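Tailspike protein (Acinetobacter phage vB_ApiP_P1, PDB 6E1R) probably recognises and, as a likely hydrolase, cleaves the capsular polysaccharide of its Acinetobacter host as a trimeric phage tailspike. Local coordinates at residues Y189-S203 with I213-S227. Numbering follows the deposited sequence.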
loop_
_atom_site.group_PDB
_atom_site.type_symbol
_atom_site.label_atom_id
_atom_site.label_comp_id
_atom_site.label_asym_id
_atom_site.label_seq_id
_atom_site.Cartn_x
_atom_site.Cartn_y
_atom_site.Cartn_z
ATOM N N TYR A 189 -0.306 0.162 28.783
ATOM C CA TYR A 189 0.084 0.071 27.382
ATOM C C TYR A 189 0.665 -1.305 27.078
ATOM O O TYR A 189 1.655 -1.718 27.694
ATOM C CB TYR A 189 1.101 1.159 27.039
ATOM C CG TYR A 189 0.546 2.310 26.234
ATOM C CD1 TYR A 189 -0.665 2.201 25.560
ATOM C CD2 TYR A 189 1.239 3.508 26.140
ATOM C CE1 TYR A 189 -1.166 3.256 24.816
ATOM C CE2 TYR A 189 0.748 4.566 25.403
ATOM C CZ TYR A 189 -0.454 4.436 24.744
ATOM O OH TYR A 189 -0.939 5.492 24.011
ATOM N N LEU A 190 0.051 -2.013 26.131
ATOM C CA LEU A 190 0.665 -3.192 25.520
ATOM C C LEU A 190 1.459 -2.671 24.329
ATOM O O LEU A 190 0.978 -2.647 23.195
ATOM C CB LEU A 190 -0.391 -4.213 25.110
ATOM C CG LEU A 190 -0.002 -5.697 25.082
ATOM C CD1 LEU A 190 -1.229 -6.567 24.846
ATOM C CD2 LEU A 190 1.061 -5.991 24.039
ATOM N N SER A 191 2.688 -2.239 24.592
ATOM C CA SER A 191 3.454 -1.428 23.657
ATOM C C SER A 191 4.590 -2.219 23.024
ATOM O O SER A 191 5.228 -3.048 23.681
ATOM C CB SER A 191 4.017 -0.190 24.360
ATOM O OG SER A 191 4.916 0.511 23.519
ATOM N N GLN A 192 4.836 -1.943 21.743
ATOM C CA GLN A 192 5.967 -2.480 20.987
ATOM C C GLN A 192 6.004 -4.008 21.044
ATOM O O GLN A 192 6.994 -4.627 21.438
ATOM C CB GLN A 192 7.283 -1.868 21.472
ATOM C CG GLN A 192 7.392 -0.375 21.192
ATOM C CD GLN A 192 8.741 0.201 21.568
ATOM O OE1 GLN A 192 9.559 -0.464 22.201
ATOM N NE2 GLN A 192 8.982 1.447 21.175
ATOM N N SER A 193 4.895 -4.610 20.630
ATOM C CA SER A 193 4.733 -6.055 20.628
ATOM C C SER A 193 4.556 -6.561 19.202
ATOM O O SER A 193 4.295 -5.797 18.268
ATOM C CB SER A 193 3.535 -6.476 21.487
ATOM O OG SER A 193 3.446 -7.888 21.575
ATOM N N THR A 194 4.705 -7.873 19.046
ATOM C CA THR A 194 4.503 -8.539 17.767
ATOM C C THR A 194 3.711 -9.814 18.004
ATOM O O THR A 194 4.049 -10.599 18.895
ATOM C CB THR A 194 5.837 -8.869 17.083
ATOM O OG1 THR A 194 6.572 -7.661 16.849
ATOM C CG2 THR A 194 5.596 -9.577 15.757
ATOM N N PHE A 195 2.654 -10.008 17.224
ATOM C CA PHE A 195 1.831 -11.212 17.283
ATOM C C PHE A 195 2.023 -11.961 15.968
ATOM O O PHE A 195 1.453 -11.588 14.940
ATOM C CB PHE A 195 0.369 -10.860 17.535
ATOM C CG PHE A 195 0.128 -10.201 18.863
ATOM C CD1 PHE A 195 0.249 -8.827 19.002
ATOM C CD2 PHE A 195 -0.198 -10.956 19.977
ATOM C CE1 PHE A 195 0.033 -8.217 20.224
ATOM C CE2 PHE A 195 -0.413 -10.353 21.203
ATOM C CZ PHE A 195 -0.297 -8.981 21.327
ATOM N N ASP A 196 2.835 -13.016 16.006
ATOM C CA ASP A 196 3.200 -13.782 14.819
ATOM C C ASP A 196 2.381 -15.068 14.788
ATOM O O ASP A 196 2.609 -15.974 15.596
ATOM C CB ASP A 196 4.697 -14.083 14.814
ATOM C CG ASP A 196 5.147 -14.808 13.559
ATOM O OD1 ASP A 196 4.344 -14.930 12.610
ATOM O OD2 ASP A 196 6.311 -15.257 13.521
ATOM N N HIS A 197 1.429 -15.139 13.854
ATOM C CA HIS A 197 0.618 -16.339 13.630
ATOM C C HIS A 197 -0.090 -16.794 14.904
ATOM O O HIS A 197 -0.258 -17.990 15.149
ATOM C CB HIS A 197 1.457 -17.478 13.046
ATOM C CG HIS A 197 1.909 -17.240 11.639
ATOM N ND1 HIS A 197 2.864 -16.303 11.309
ATOM C CD2 HIS A 197 1.537 -17.823 10.474
ATOM C CE1 HIS A 197 3.059 -16.317 10.003
ATOM N NE2 HIS A 197 2.267 -17.231 9.473
ATOM N N CYS A 198 -0.519 -15.836 15.721
ATOM C CA CYS A 198 -1.267 -16.165 16.924
ATOM C C CYS A 198 -2.742 -16.341 16.595
ATOM O O CYS A 198 -3.315 -15.582 15.808
ATOM C CB CYS A 198 -1.084 -15.086 17.992
ATOM S SG CYS A 198 0.595 -14.982 18.663
ATOM N N VAL A 199 -3.356 -17.352 17.201
ATOM C CA VAL A 199 -4.752 -17.686 16.964
ATOM C C VAL A 199 -5.548 -17.336 18.211
ATOM O O VAL A 199 -5.102 -17.585 19.337
ATOM C CB VAL A 199 -4.921 -19.174 16.599
ATOM C CG1 VAL A 199 -6.382 -19.501 16.333
ATOM C CG2 VAL A 199 -4.061 -19.524 15.396
ATOM N N PHE A 200 -6.722 -16.746 18.008
ATOM C CA PHE A 200 -7.604 -16.335 19.093
ATOM C C PHE A 200 -8.918 -17.087 18.934
ATOM O O PHE A 200 -9.698 -16.801 18.019
ATOM C CB PHE A 200 -7.810 -14.821 19.086
ATOM C CG PHE A 200 -6.547 -14.044 19.336
ATOM C CD1 PHE A 200 -5.646 -13.807 18.308
ATOM C CD2 PHE A 200 -6.255 -13.560 20.601
ATOM C CE1 PHE A 200 -4.480 -13.098 18.540
ATOM C CE2 PHE A 200 -5.092 -12.850 20.837
ATOM C CZ PHE A 200 -4.203 -12.618 19.804
ATOM N N ASP A 201 -9.152 -18.052 19.819
ATOM C CA ASP A 201 -10.325 -18.905 19.716
ATOM C C ASP A 201 -11.594 -18.110 19.997
ATOM O O ASP A 201 -11.610 -17.188 20.818
ATOM C CB ASP A 201 -10.204 -20.081 20.689
ATOM C CG ASP A 201 -11.186 -21.196 20.386
ATOM O OD1 ASP A 201 -12.400 -20.992 20.593
ATOM O OD2 ASP A 201 -10.743 -22.274 19.936
ATOM N N ARG A 202 -12.670 -18.484 19.303
ATOM C CA ARG A 202 -13.944 -17.794 19.457
ATOM C C ARG A 202 -14.575 -18.026 20.822
ATOM O O ARG A 202 -15.534 -17.329 21.169
ATOM C CB ARG A 202 -14.913 -18.238 18.361
ATOM C CG ARG A 202 -15.730 -17.115 17.749
ATOM C CD ARG A 202 -16.816 -17.676 16.848
ATOM N NE ARG A 202 -16.321 -18.756 15.998
ATOM C CZ ARG A 202 -17.091 -19.701 15.468
ATOM N NH1 ARG A 202 -18.397 -19.707 15.702
ATOM N NH2 ARG A 202 -16.556 -20.645 14.706
ATOM N N SER A 203 -14.063 -18.984 21.598
ATOM C CA SER A 203 -14.554 -19.199 22.952
ATOM C C SER A 203 -14.248 -18.021 23.864
ATOM O O SER A 203 -14.936 -17.836 24.874
ATOM C CB SER A 203 -13.952 -20.480 23.532
ATOM O OG SER A 203 -12.536 -20.460 23.451
ATOM N N ILE A 213 -0.559 -0.485 21.361
ATOM C CA ILE A 213 0.161 0.588 20.683
ATOM C C ILE A 213 1.461 0.021 20.129
ATOM O O ILE A 213 2.143 -0.769 20.788
ATOM C CB ILE A 213 0.407 1.798 21.616
ATOM C CG1 ILE A 213 1.055 2.948 20.839
ATOM C CG2 ILE A 213 1.265 1.408 22.801
ATOM C CD1 ILE A 213 1.181 4.233 21.630
ATOM N N LEU A 214 1.782 0.418 18.894
ATOM C CA LEU A 214 2.993 -0.027 18.201
ATOM C C LEU A 214 3.069 -1.552 18.127
ATOM O O LEU A 214 4.118 -2.153 18.361
ATOM C CB LEU A 214 4.245 0.553 18.863
ATOM C CG LEU A 214 4.548 2.016 18.527
ATOM C CD1 LEU A 214 5.630 2.567 19.441
ATOM C CD2 LEU A 214 4.956 2.162 17.070
ATOM N N CYS A 215 1.945 -2.182 17.789
ATOM C CA CYS A 215 1.850 -3.632 17.673
ATOM C C CYS A 215 1.542 -4.012 16.233
ATOM O O CYS A 215 0.651 -3.425 15.610
ATOM C CB CYS A 215 0.771 -4.193 18.600
ATOM S SG CYS A 215 1.104 -3.965 20.355
ATOM N N ASP A 216 2.277 -4.987 15.708
ATOM C CA ASP A 216 2.011 -5.548 14.393
ATOM C C ASP A 216 1.500 -6.976 14.533
ATOM O O ASP A 216 1.915 -7.717 15.428
ATOM C CB ASP A 216 3.263 -5.521 13.510
ATOM C CG ASP A 216 4.361 -6.426 14.028
ATOM O OD1 ASP A 216 4.633 -6.393 15.246
ATOM O OD2 ASP A 216 4.949 -7.173 13.217
ATOM N N PHE A 217 0.591 -7.354 13.639
ATOM C CA PHE A 217 -0.041 -8.667 13.654
ATOM C C PHE A 217 0.260 -9.363 12.335
ATOM O O PHE A 217 -0.127 -8.868 11.270
ATOM C CB PHE A 217 -1.552 -8.550 13.869
ATOM C CG PHE A 217 -1.940 -7.992 15.210
ATOM C CD1 PHE A 217 -1.803 -6.639 15.481
ATOM C CD2 PHE A 217 -2.457 -8.817 16.193
ATOM C CE1 PHE A 217 -2.165 -6.125 16.712
ATOM C CE2 PHE A 217 -2.821 -8.308 17.425
ATOM C CZ PHE A 217 -2.675 -6.960 17.685
ATOM N N GLN A 218 0.942 -10.503 12.403
ATOM C CA GLN A 218 1.386 -11.226 11.214
ATOM C C GLN A 218 0.560 -12.501 11.076
ATOM O O GLN A 218 0.824 -13.502 11.749
ATOM C CB GLN A 218 2.879 -11.528 11.289
ATOM C CG GLN A 218 3.750 -10.285 11.349
ATOM C CD GLN A 218 3.676 -9.457 10.080
ATOM O OE1 GLN A 218 3.289 -9.953 9.021
ATOM N NE2 GLN A 218 4.043 -8.186 10.182
ATOM N N LYS A 219 -0.432 -12.451 10.188
ATOM C CA LYS A 219 -1.298 -13.586 9.867
ATOM C C LYS A 219 -1.898 -14.203 11.128
ATOM O O LYS A 219 -1.816 -15.410 11.369
ATOM C CB LYS A 219 -0.564 -14.634 9.029
ATOM C CG LYS A 219 -1.525 -15.543 8.279
ATOM C CD LYS A 219 -0.881 -16.193 7.078
ATOM C CE LYS A 219 -1.923 -16.891 6.220
ATOM N NZ LYS A 219 -1.384 -17.278 4.890
ATOM N N CYS A 220 -2.494 -13.350 11.950
ATOM C CA CYS A 220 -3.220 -13.829 13.111
ATOM C C CYS A 220 -4.641 -14.199 12.706
ATOM O O CYS A 220 -5.129 -13.823 11.637
ATOM C CB CYS A 220 -3.237 -12.770 14.212
ATOM S SG CYS A 220 -1.608 -12.398 14.896
ATOM N N ASP A 221 -5.307 -14.956 13.571
ATOM C CA ASP A 221 -6.668 -15.400 13.311
ATOM C C ASP A 221 -7.536 -15.071 14.514
ATOM O O ASP A 221 -7.160 -15.363 15.654
ATOM C CB ASP A 221 -6.714 -16.899 13.003
ATOM C CG ASP A 221 -8.083 -17.357 12.543
ATOM O OD1 ASP A 221 -9.040 -17.267 13.339
ATOM O OD2 ASP A 221 -8.203 -17.798 11.380
ATOM N N PHE A 222 -8.698 -14.476 14.255
ATOM C CA PHE A 222 -9.632 -14.063 15.298
ATOM C C PHE A 222 -10.990 -14.700 15.019
ATOM O O PHE A 222 -11.739 -14.230 14.157
ATOM C CB PHE A 222 -9.749 -12.543 15.364
ATOM C CG PHE A 222 -8.496 -11.851 15.822
ATOM C CD1 PHE A 222 -7.479 -11.562 14.928
ATOM C CD2 PHE A 222 -8.344 -11.475 17.146
ATOM C CE1 PHE A 222 -6.330 -10.917 15.346
ATOM C CE2 PHE A 222 -7.197 -10.831 17.571
ATOM C CZ PHE A 222 -6.189 -10.552 16.670
ATOM N N GLY A 223 -11.298 -15.772 15.742
ATOM C CA GLY A 223 -12.637 -16.323 15.782
ATOM C C GLY A 223 -13.007 -17.305 14.693
ATOM O O GLY A 223 -14.193 -17.629 14.561
ATOM N N THR A 224 -12.043 -17.807 13.919
ATOM C CA THR A 224 -12.379 -18.811 12.912
ATOM C C THR A 224 -12.719 -20.138 13.574
ATOM O O THR A 224 -13.734 -20.767 13.249
ATOM C CB THR A 224 -11.231 -18.984 11.918
ATOM O OG1 THR A 224 -10.932 -17.725 11.304
ATOM C CG2 THR A 224 -11.610 -19.986 10.837
ATOM N N TYR A 225 -11.882 -20.577 14.508
ATOM C CA TYR A 225 -12.060 -21.844 15.197
ATOM C C TYR A 225 -12.660 -21.602 16.577
ATOM O O TYR A 225 -12.444 -20.555 17.194
ATOM C CB TYR A 225 -10.728 -22.588 15.321
ATOM C CG TYR A 225 -10.038 -22.803 13.995
ATOM C CD1 TYR A 225 -10.338 -23.906 13.206
ATOM C CD2 TYR A 225 -9.094 -21.899 13.526
ATOM C CE1 TYR A 225 -9.712 -24.105 11.989
ATOM C CE2 TYR A 225 -8.464 -22.089 12.311
ATOM C CZ TYR A 225 -8.776 -23.194 11.547
ATOM O OH TYR A 225 -8.151 -23.389 10.337
HETATM N N MSE A 226 -13.422 -22.580 17.051
HETATM C CA MSE A 226 -14.130 -22.450 18.318
HETATM C C MSE A 226 -14.078 -23.755 19.108
HETATM O O MSE A 226 -14.735 -24.731 18.747
HETATM C CB MSE A 226 -15.580 -22.035 18.068
HETATM C CG MSE A 226 -16.301 -21.491 19.288
HETATM SE SE MSE A 226 -18.228 -21.381 19.001
HETATM C CE MSE A 226 -18.489 -19.485 19.321
ATOM N N SER A 227 -13.295 -23.766 20.189
ATOM C CA SER A 227 -13.134 -24.990 20.969
ATOM C C SER A 227 -14.409 -25.327 21.735
ATOM O O SER A 227 -14.858 -26.479 21.736
ATOM C CB SER A 227 -11.948 -24.852 21.923
ATOM O OG SER A 227 -12.211 -23.889 22.928
#
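Phe195 and Phe217 lie opposite each other on strands 194-196 and 215-218, which run parallel at 5° with their axes 4.8 Å apart. The pairing alternates from strand to strand: Phe195 N donates to Asp216 O (3.0 Å), Gln218 N returns a nearly straight bond to Phe195 O, and, past a turn, Phe200 N donates to Asp221 O. Phe195 with Phe217 and Phe200 with Phe222 lie side by side, pointing the same way into the interior of the coil. Phe200 and Phe222 form an offset stack, centroids 4.4 Å apart, with CE2 of Phe222 over one face of Phe200; the rings of Phe195 and Phe217 are also near parallel but slid until they barely overlap. Tyr189 receives CG2 of Ile213 over one ring face, 3.5 Å from its centroid. On the face opposite the phenylalanines, which also carries Ile213, Thr194 OG1 donates to the syn lone pair of Asp216 OD1 (2.8 Å). At the subunit interface, Lys219 NZ donates to the carbonyls of Ser193 and Leu214 and forms a salt bridge to Asp216, all of the third subunit. Beyond the strands, Arg202 is held by three carbonyls: its N meets Tyr225 O, NE meets Gly223 O (2.8 Å) and NH2 meets Thr224 O; a bend at chi3 (-44°) brings the guanidinium there, with CB and SE of selenomethionine Met226 over one face. Asp201 OD1 gathers Ser203 N, Ser203 OG and Ser227 N (2.9 Å), forming an Asx turn with Ser203. These are successive rungs of a right-handed parallel beta-helix, as in other phage tailspikes, its aromatic rows continued by Phe166 (strand 164-167) and Phe171 (169-173) on one side, Phe253 (251-254) and Phe258 (257-259) on the other.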